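Side-chain contact in hydroquinone dioxygenase small subunit (Pseudomonas sp., PDB 4ZXA), which probably acts with its larger partner subunit as a metal-dependent dioxygenase that opens the ring of hydroquinone: residues N46-P49 / Y50-V53. Residues are numbered along the deposited sequence; the frame is centred on the assembly and turned at random.
Sequences NSKP and YEKV
The carboxylate of Glu51 turns back over the bend of the chain and presents one oxygen, OE1, to Ser47 and Lys48 across it; its side chain also touches Lys161. The backbone N-H of Lys48 meets that oxygen almost end-on to its C-O bond, with N to OE1 3.2 Å and an N-H...O angle of 168°. Ser47 CB, at 3.6 Å, and the aliphatic CG of Lys48 also come against OE1, while the ammonium NZ of Lys48 makes a long salt bridge to it, 3.8 Å. The Lys48 chain runs straight to CE and bends only at its last torsion (chi4 58°), which brings NZ round to the carboxylate. At the other flat group, the ring of Tyr50, the carbonyl carbon of Pro49 approaches obliquely; separately, Pro49 CB makes an apolar contact of 4.0 Å with ring atom CD2, and the phenol OH is hydrogen-bonded to Gly70 O. Lys48 to Glu51 form a type II beta turn, with Pro49 and Tyr50 at its corners, carrying the chain from helix 40-45 into strand 52-58 of the cupin fold. Its closing bond, Glu51 N to Lys48 O, is nearly straight at the hydrogen, though the donor sits above the carbonyl plane. A water bridges the same Lys48 O and Glu51 O, donating to both. Glu51 spans the turn to the N-H of Lys48 because its chain is extended, CG pointing opposite the backbone N (chi1 -161°); an alanine here would probably leave that N-H without its carboxylate acceptor and the lysine ammonium without this countercharge. Beside the carboxylate, Val53 CG2 packs 3.6 Å from Ser47 OG, a hydroxyl that is hydrogen-bonded to Val43 O, back in helix 40-45, and to Lys161 NZ.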
loop_
_atom_site.group_PDB
_atom_site.type_symbol
_atom_site.label_atom_id
_atom_site.label_comp_id
_atom_site.label_asym_id
_atom_site.label_seq_id
_atom_site.Cartn_x
_atom_site.Cartn_y
_atom_site.Cartn_z
ATOM N N ASN A 46 -11.189 -9.167 39.546
ATOM C CA ASN A 46 -10.936 -10.443 40.210
ATOM C C ASN A 46 -9.839 -10.369 41.260
ATOM O O ASN A 46 -9.177 -11.372 41.554
ATOM C CB ASN A 46 -10.580 -11.525 39.188
ATOM C CG ASN A 46 -11.684 -11.755 38.179
ATOM O OD1 ASN A 46 -11.421 -12.140 37.044
ATOM N ND2 ASN A 46 -12.924 -11.505 38.579
ATOM N N SER A 47 -9.655 -9.184 41.828
ATOM C CA SER A 47 -8.605 -8.975 42.808
ATOM C C SER A 47 -9.139 -8.256 44.036
ATOM O O SER A 47 -10.233 -7.684 44.001
ATOM C CB SER A 47 -7.439 -8.215 42.171
ATOM O OG SER A 47 -6.925 -8.954 41.066
ATOM N N LYS A 48 -8.375 -8.308 45.125
ATOM C CA LYS A 48 -8.782 -7.692 46.383
ATOM C C LYS A 48 -8.507 -6.203 46.308
ATOM O O LYS A 48 -7.693 -5.759 45.509
ATOM C CB LYS A 48 -7.992 -8.278 47.548
ATOM C CG LYS A 48 -7.994 -9.785 47.642
ATOM C CD LYS A 48 -7.000 -10.225 48.722
ATOM C CE LYS A 48 -6.747 -11.729 48.690
ATOM N NZ LYS A 48 -6.237 -12.185 47.351
ATOM N N PRO A 49 -9.182 -5.416 47.146
ATOM C CA PRO A 49 -8.935 -3.979 47.047
ATOM C C PRO A 49 -7.474 -3.638 47.267
ATOM O O PRO A 49 -6.896 -4.034 48.281
ATOM C CB PRO A 49 -9.809 -3.407 48.163
ATOM C CG PRO A 49 -10.976 -4.343 48.187
ATOM C CD PRO A 49 -10.359 -5.713 47.977
ATOM N N TYR A 50 -6.885 -2.945 46.294
ATOM C CA TYR A 50 -5.529 -2.402 46.400
ATOM C C TYR A 50 -4.404 -3.429 46.384
ATOM O O TYR A 50 -3.266 -3.119 46.708
ATOM C CB TYR A 50 -5.417 -1.469 47.605
ATOM C CG TYR A 50 -6.324 -0.270 47.478
ATOM C CD1 TYR A 50 -6.066 0.726 46.530
ATOM C CD2 TYR A 50 -7.450 -0.137 48.287
ATOM C CE1 TYR A 50 -6.896 1.828 46.406
ATOM C CE2 TYR A 50 -8.286 0.966 48.170
ATOM C CZ TYR A 50 -8.009 1.947 47.228
ATOM O OH TYR A 50 -8.846 3.043 47.114
ATOM N N GLU A 51 -4.735 -4.654 46.005
ATOM C CA GLU A 51 -3.720 -5.644 45.704
ATOM C C GLU A 51 -2.986 -5.141 44.447
ATOM O O GLU A 51 -3.597 -4.958 43.391
ATOM C CB GLU A 51 -4.392 -6.985 45.419
ATOM C CG GLU A 51 -3.492 -8.186 45.524
ATOM C CD GLU A 51 -4.177 -9.435 45.002
ATOM O OE1 GLU A 51 -5.423 -9.411 44.852
ATOM O OE2 GLU A 51 -3.478 -10.437 44.726
ATOM N N LYS A 52 -1.686 -4.903 44.564
ATOM C CA LYS A 52 -0.896 -4.389 43.446
ATOM C C LYS A 52 -0.532 -5.497 42.439
ATOM O O LYS A 52 0.500 -6.140 42.558
ATOM C CB LYS A 52 0.339 -3.660 43.989
ATOM C CG LYS A 52 -0.011 -2.534 45.000
ATOM C CD LYS A 52 1.248 -1.957 45.695
ATOM C CE LYS A 52 1.724 -0.656 45.050
ATOM N NZ LYS A 52 0.809 0.523 45.389
ATOM N N VAL A 53 -1.391 -5.733 41.453
ATOM C CA VAL A 53 -1.197 -6.886 40.580
ATOM C C VAL A 53 -0.345 -6.474 39.403
ATOM O O VAL A 53 -0.726 -5.584 38.628
ATOM C CB VAL A 53 -2.537 -7.500 40.043
ATOM C CG1 VAL A 53 -2.243 -8.657 39.084
ATOM C CG2 VAL A 53 -3.445 -7.971 41.194
HETATM O O HOH W 1 -6.302 -4.948 43.046
#